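Local coordinates for protein alkane monooxygenase (Geobacillus thermodenitrificans, PDB 3B9O) that belongs to the luciferase-like monooxygenases, a TIM-barrel family, and binds flavin mononucleotide at one end of its parallel barrel, at residues 102-108 with 131-137; 222-227 with 240-245. All blocks are in the same frame, centred on the assembly; numbering follows the deposited sequence.

Contact 1. Residues 102-108 with 131-137. With FMN (flavin mononucleotide), chain C.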
# COMPACT_ATOMS: atom_id res chain seq x y z
N ALA A 102 1.24 -6.30 2.17
CA ALA A 102 0.11 -5.58 1.60
C ALA A 102 0.44 -5.44 0.12
O ALA A 102 1.49 -4.94 -0.19
CB ALA A 102 -0.07 -4.23 2.26
N VAL A 103 -0.45 -5.88 -0.74
CA VAL A 103 -0.28 -5.87 -2.18
C VAL A 103 -1.31 -4.95 -2.79
O VAL A 103 -2.53 -5.05 -2.52
CB VAL A 103 -0.34 -7.30 -2.85
CG1 VAL A 103 0.85 -8.16 -2.43
CG2 VAL A 103 -1.69 -8.05 -2.58
N THR A 104 -0.81 -4.04 -3.60
CA THR A 104 -1.66 -3.13 -4.39
C THR A 104 -2.18 -3.93 -5.57
O THR A 104 -1.43 -4.66 -6.22
CB THR A 104 -0.88 -1.87 -4.89
OG1 THR A 104 -0.48 -1.09 -3.76
CG2 THR A 104 -1.73 -0.98 -5.86
N PHE A 105 -3.48 -3.81 -5.81
CA PHE A 105 -4.14 -4.49 -6.93
C PHE A 105 -5.41 -3.69 -7.29
O PHE A 105 -6.21 -3.35 -6.43
CB PHE A 105 -4.49 -5.95 -6.59
CG PHE A 105 -5.39 -6.59 -7.62
CD1 PHE A 105 -6.78 -6.59 -7.44
CD2 PHE A 105 -4.86 -7.13 -8.79
CE1 PHE A 105 -7.62 -7.17 -8.40
CE2 PHE A 105 -5.68 -7.73 -9.75
CZ PHE A 105 -7.08 -7.73 -9.55
N SER A 106 -5.53 -3.38 -8.57
CA SER A 106 -6.61 -2.54 -9.10
C SER A 106 -7.94 -3.28 -9.31
O SER A 106 -7.97 -4.42 -9.80
CB SER A 106 -6.14 -1.98 -10.46
OG SER A 106 -7.13 -1.15 -11.00
N THR A 107 -9.03 -2.60 -8.96
CA THR A 107 -10.40 -3.04 -9.22
C THR A 107 -10.89 -2.83 -10.69
O THR A 107 -11.99 -3.26 -11.07
CB THR A 107 -11.39 -2.31 -8.26
OG1 THR A 107 -11.19 -0.89 -8.31
CG2 THR A 107 -11.18 -2.77 -6.80
N THR A 108 -10.06 -2.21 -11.51
CA THR A 108 -10.56 -1.64 -12.75
C THR A 108 -10.54 -2.63 -13.92
O THR A 108 -11.40 -2.55 -14.80
CB THR A 108 -9.83 -0.32 -13.07
OG1 THR A 108 -9.98 0.56 -11.96
CG2 THR A 108 -10.40 0.37 -14.32
N ALA A 131 -2.69 -8.49 3.03
CA ALA A 131 -3.48 -7.28 2.99
C ALA A 131 -3.59 -6.86 1.54
O ALA A 131 -2.72 -7.21 0.72
CB ALA A 131 -2.82 -6.19 3.82
N TRP A 132 -4.68 -6.17 1.23
CA TRP A 132 -4.92 -5.69 -0.11
C TRP A 132 -5.11 -4.18 -0.11
O TRP A 132 -6.03 -3.64 0.52
CB TRP A 132 -6.13 -6.44 -0.72
CG TRP A 132 -6.63 -5.91 -2.04
CD1 TRP A 132 -5.90 -5.22 -3.01
CD2 TRP A 132 -7.97 -6.05 -2.57
NE1 TRP A 132 -6.74 -4.90 -4.08
CE2 TRP A 132 -8.00 -5.40 -3.84
CE3 TRP A 132 -9.15 -6.64 -2.07
CZ2 TRP A 132 -9.18 -5.33 -4.64
CZ3 TRP A 132 -10.31 -6.59 -2.85
CH2 TRP A 132 -10.30 -5.96 -4.14
N ASN A 133 -4.21 -3.51 -0.83
CA ASN A 133 -4.36 -2.09 -1.13
C ASN A 133 -5.24 -1.88 -2.36
O ASN A 133 -4.83 -2.10 -3.50
CB ASN A 133 -3.02 -1.37 -1.24
CG ASN A 133 -3.18 0.14 -1.53
OD1 ASN A 133 -4.03 0.82 -0.94
ND2 ASN A 133 -2.36 0.67 -2.43
N VAL A 134 -6.49 -1.50 -2.08
CA VAL A 134 -7.53 -1.33 -3.09
C VAL A 134 -7.32 -0.00 -3.78
O VAL A 134 -7.30 1.04 -3.16
CB VAL A 134 -8.94 -1.35 -2.47
CG1 VAL A 134 -10.01 -1.20 -3.59
CG2 VAL A 134 -9.14 -2.63 -1.73
N VAL A 135 -7.17 -0.08 -5.10
CA VAL A 135 -6.80 1.04 -5.92
C VAL A 135 -7.74 1.06 -7.16
O VAL A 135 -8.32 0.03 -7.50
CB VAL A 135 -5.29 0.84 -6.28
CG1 VAL A 135 -5.00 1.04 -7.72
CG2 VAL A 135 -4.41 1.62 -5.30
N THR A 136 -7.93 2.24 -7.77
CA THR A 136 -8.64 2.34 -9.06
C THR A 136 -7.73 2.55 -10.29
O THR A 136 -8.17 2.29 -11.40
CB THR A 136 -9.68 3.49 -9.10
OG1 THR A 136 -9.08 4.68 -8.60
CG2 THR A 136 -10.90 3.16 -8.22
N SER A 137 -6.51 3.06 -10.16
CA SER A 137 -5.67 3.23 -11.39
C SER A 137 -6.03 4.46 -12.24
O SER A 137 -7.21 4.81 -12.41
CB SER A 137 -5.75 2.00 -12.32
OG SER A 137 -5.30 0.80 -11.66
N1 FMN C . -2.09 4.20 -7.51
C2 FMN C . -1.66 3.06 -8.10
O2 FMN C . -2.16 2.74 -9.22
N3 FMN C . -0.70 2.32 -7.46
C4 FMN C . -0.19 2.69 -6.24
O4 FMN C . 0.67 1.99 -5.68
C4A FMN C . -0.65 3.87 -5.62
N5 FMN C . -0.19 4.30 -4.41
C5A FMN C . -0.66 5.46 -3.87
C6 FMN C . -0.20 5.94 -2.63
C7 FMN C . -0.71 7.14 -2.08
C7M FMN C . -0.23 7.67 -0.75
C8 FMN C . -1.69 7.85 -2.77
C8M FMN C . -2.24 9.13 -2.19
C9 FMN C . -2.15 7.39 -4.00
C9A FMN C . -1.64 6.20 -4.56
N10 FMN C . -2.10 5.76 -5.77
C10 FMN C . -1.61 4.62 -6.30
C1' FMN C . -3.13 6.49 -6.53
C2' FMN C . -4.51 5.87 -6.26
O2' FMN C . -4.40 4.73 -5.41
C3' FMN C . -5.30 5.45 -7.52
O3' FMN C . -4.51 4.70 -8.46
C4' FMN C . -6.09 6.62 -8.15
O4' FMN C . -5.82 6.74 -9.55
C5' FMN C . -5.86 7.98 -7.50
O5' FMN C . -6.86 8.08 -6.50
P FMN C . -7.52 9.47 -6.04
O1P FMN C . -7.71 10.25 -7.33
O2P FMN C . -8.79 9.03 -5.36
O3P FMN C . -6.50 10.16 -5.15
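With CG anti to the backbone N (chi1 172° in Trp132, -179° in Asn133), the indole reaches forward along strand 102-106 to Phe105 and the amide lies beside Thr104, on opposite faces of the sheet. The two strands are parallel neighbours in the TIM barrel, joined through helix 112-125 as a beta-alpha-beta unit. On the outer, helix-covered face, Trp132 NE1 donates to Phe105 O (2.9 Å, nearly straight), which lies in the indole plane. This side-chain bond takes up Phe105 O, which lies 3.7 Å from Val135 N. The Phe105 and Trp132 rings are inclined at 55°, and His115 of the connecting helix packs against both. On the inner face, Thr104 and Asn133 run side by side, and Asn133 ND2 reaches Thr104 OG1 at 2.9 Å in its own amide plane. The hydroxyl is also hydrogen-bonded to Leu56 O of the next strand, which fixes its rotation. At the C-terminal ends of the strands, hydroxyls tie the two segments together: Ser106 OG pairs with Ser137 OG and accepts from Thr108 N in an ST turn, while Thr108 OG1 donates to Thr136 O (2.6 Å). Ser137 N then donates to the ribityl O3' of FMN at 3.1 Å.

Contact 2. Residues 222-227 with 240-245. With FMN (flavin mononucleotide), chain C.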
# COMPACT_ATOMS: atom_id res chain seq x y z
N PRO A 222 -8.76 -10.24 3.32
CA PRO A 222 -7.42 -9.63 3.64
C PRO A 222 -7.63 -8.29 4.37
O PRO A 222 -8.69 -7.65 4.21
CB PRO A 222 -6.80 -9.38 2.26
CG PRO A 222 -7.52 -10.29 1.33
CD PRO A 222 -8.95 -10.41 1.88
N VAL A 223 -6.65 -7.86 5.16
CA VAL A 223 -6.70 -6.52 5.71
C VAL A 223 -6.85 -5.55 4.55
O VAL A 223 -6.10 -5.63 3.54
CB VAL A 223 -5.45 -6.19 6.56
CG1 VAL A 223 -5.47 -4.69 6.90
CG2 VAL A 223 -5.50 -7.01 7.84
N ILE A 224 -7.84 -4.66 4.65
CA ILE A 224 -8.15 -3.74 3.54
C ILE A 224 -7.48 -2.39 3.67
O ILE A 224 -7.76 -1.61 4.58
CB ILE A 224 -9.71 -3.51 3.37
CG1 ILE A 224 -10.47 -4.85 3.24
CG2 ILE A 224 -9.96 -2.50 2.14
CD1 ILE A 224 -10.07 -5.70 2.00
N TYR A 225 -6.52 -2.11 2.79
CA TYR A 225 -5.92 -0.79 2.69
C TYR A 225 -6.57 -0.03 1.56
O TYR A 225 -7.14 -0.65 0.64
CB TYR A 225 -4.43 -0.92 2.31
CG TYR A 225 -3.51 -1.05 3.49
CD1 TYR A 225 -2.73 0.06 3.93
CD2 TYR A 225 -3.45 -2.25 4.21
CE1 TYR A 225 -1.86 -0.06 5.07
CE2 TYR A 225 -2.60 -2.39 5.32
CZ TYR A 225 -1.79 -1.30 5.74
OH TYR A 225 -0.94 -1.48 6.84
N GLN A 226 -6.46 1.29 1.63
CA GLN A 226 -6.85 2.17 0.56
C GLN A 226 -5.82 3.28 0.47
O GLN A 226 -5.25 3.72 1.47
CB GLN A 226 -8.29 2.72 0.75
CG GLN A 226 -8.84 3.38 -0.50
CD GLN A 226 -8.50 4.87 -0.58
OE1 GLN A 226 -8.63 5.48 -1.65
NE2 GLN A 226 -8.05 5.47 0.56
N ALA A 227 -5.58 3.71 -0.77
CA ALA A 227 -4.72 4.86 -1.06
C ALA A 227 -5.40 5.56 -2.24
O ALA A 227 -5.74 4.89 -3.24
CB ALA A 227 -3.31 4.38 -1.42
N HIS A 240 -14.82 1.49 3.45
CA HIS A 240 -14.24 0.13 3.38
C HIS A 240 -12.93 -0.09 4.12
O HIS A 240 -12.69 -1.19 4.61
CB HIS A 240 -13.91 -0.20 1.93
CG HIS A 240 -15.09 -0.27 1.02
ND1 HIS A 240 -15.92 -1.37 0.95
CD2 HIS A 240 -15.56 0.62 0.11
CE1 HIS A 240 -16.86 -1.15 0.04
NE2 HIS A 240 -16.67 0.05 -0.47
N ALA A 241 -12.05 0.90 4.10
CA ALA A 241 -10.66 0.68 4.51
C ALA A 241 -10.46 0.45 6.02
O ALA A 241 -11.02 1.17 6.88
CB ALA A 241 -9.77 1.83 4.03
N GLU A 242 -9.66 -0.55 6.34
CA GLU A 242 -9.16 -0.72 7.70
C GLU A 242 -7.87 0.09 7.93
O GLU A 242 -7.57 0.49 9.08
CB GLU A 242 -8.88 -2.20 7.99
CG GLU A 242 -10.03 -3.13 7.73
CD GLU A 242 -9.61 -4.56 7.99
OE1 GLU A 242 -9.59 -4.96 9.18
OE2 GLU A 242 -9.31 -5.26 7.00
N CYS A 243 -7.10 0.30 6.87
CA CYS A 243 -5.92 1.16 6.94
C CYS A 243 -5.87 2.09 5.74
O CYS A 243 -6.10 1.65 4.60
CB CYS A 243 -4.63 0.31 6.96
SG CYS A 243 -4.58 -0.90 8.31
N VAL A 244 -5.55 3.36 5.98
CA VAL A 244 -5.53 4.36 4.91
C VAL A 244 -4.13 4.91 4.76
O VAL A 244 -3.51 5.28 5.75
CB VAL A 244 -6.57 5.50 5.18
CG1 VAL A 244 -6.66 6.44 3.99
CG2 VAL A 244 -7.94 4.92 5.51
N PHE A 245 -3.61 4.90 3.53
CA PHE A 245 -2.30 5.48 3.22
C PHE A 245 -2.59 6.91 2.67
O PHE A 245 -3.03 7.08 1.54
CB PHE A 245 -1.60 4.56 2.19
CG PHE A 245 -0.18 4.97 1.77
CD1 PHE A 245 0.39 4.38 0.62
CD2 PHE A 245 0.57 5.95 2.47
CE1 PHE A 245 1.70 4.75 0.20
CE2 PHE A 245 1.90 6.31 2.05
CZ PHE A 245 2.44 5.72 0.91
N1 FMN C . -2.09 4.20 -7.51
C2 FMN C . -1.66 3.06 -8.10
O2 FMN C . -2.16 2.74 -9.22
N3 FMN C . -0.70 2.32 -7.46
C4 FMN C . -0.19 2.69 -6.24
O4 FMN C . 0.67 1.99 -5.68
C4A FMN C . -0.65 3.87 -5.62
N5 FMN C . -0.19 4.30 -4.41
C5A FMN C . -0.66 5.46 -3.87
C6 FMN C . -0.20 5.94 -2.63
C7 FMN C . -0.71 7.14 -2.08
C7M FMN C . -0.23 7.67 -0.75
C8 FMN C . -1.69 7.85 -2.77
C8M FMN C . -2.24 9.13 -2.19
C9 FMN C . -2.15 7.39 -4.00
C9A FMN C . -1.64 6.20 -4.56
N10 FMN C . -2.10 5.76 -5.77
C10 FMN C . -1.61 4.62 -6.30
C1' FMN C . -3.13 6.49 -6.53
C2' FMN C . -4.51 5.87 -6.26
O2' FMN C . -4.40 4.73 -5.41
C3' FMN C . -5.30 5.45 -7.52
O3' FMN C . -4.51 4.70 -8.46
C4' FMN C . -6.09 6.62 -8.15
O4' FMN C . -5.82 6.74 -9.55
C5' FMN C . -5.86 7.98 -7.50
O5' FMN C . -6.86 8.08 -6.50
P FMN C . -7.52 9.47 -6.04
O1P FMN C . -7.71 10.25 -7.33
O2P FMN C . -8.79 9.03 -5.36
O3P FMN C . -6.50 10.16 -5.15
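Strands 223-227 and 243-245 are the two parallel strands of a beta-alpha-beta unit in the TIM barrel, linked by helix 231-240, and their C-terminal ends reach the FMN site. The ladder starts where the chain leaves that helix: Ile224 O accepts two backbone donors, Glu242 N and Cys243 N, the first at 2.8 Å. Gln226 then bonds to the same strand twice, its N to Cys243 O and its O to Phe245 N.

Glu242 adds a side-chain link at the N-terminal end of the strand. Its chain is extended beyond CG and carries Glu242 OE2 across to Ile224 N (2.8 Å), which approaches from the anti side, 29° out of the carboxylate plane. The same oxygen forms a salt bridge with Arg413, an arrangement that would favour the charged carboxylate. Glu242 OE2 also lies 3.2 Å from Val223 CA.

Toward the barrel interior, Cys243 packs over the face of Tyr225. Cys243 CB sits 3.4 Å from the centroid of the Tyr225 ring, only 13° off the normal, and Cys243 SG follows over the same face at 4.2 Å as a sulfur-aromatic contact. Tyr225 OH is hydrogen-bonded to Tyr412 OH and to Asn8 ND2, which holds the far end of the ring. On the helix-facing side, Gln226 CB meets Ala241 CB.

Farther along the strands, Ala227 and Phe245 meet through their CB atoms and both touch the flavin. Phe245 has CG anti to the backbone N (chi1 -178°), which carries the ring to the flavin. The Phe245 ring makes edge-to-face contacts with Phe10 and Phe55, and the flavin methyl C7M lies over the centre of one of its faces, 3.4 Å above the plane. At the strand end, the ribityl O2' of FMN donates to Ala227 O at 2.6 Å.

From the N terminus, the chain runs up strand 100-106, returns through helix 112-125 and closes contact 1 on strand 130-135. A long excursion through helix 154-174 and two small antiparallel hairpins follows before strand 223-227; helix 231-240 then leads to strand 243-246 and closes contact 2. The two loops are in series, neither nested nor crossed. Strands 130-135 and 223-227 are themselves neighbours, probably hydrogen-bonded from Trp132 N to Val223 O and from Tyr225 N to Trp132 O, so the contacts make four consecutive staves of the barrel. Their centres lie 9 Å apart, and both contribute C-terminal strand ends to the same FMN site.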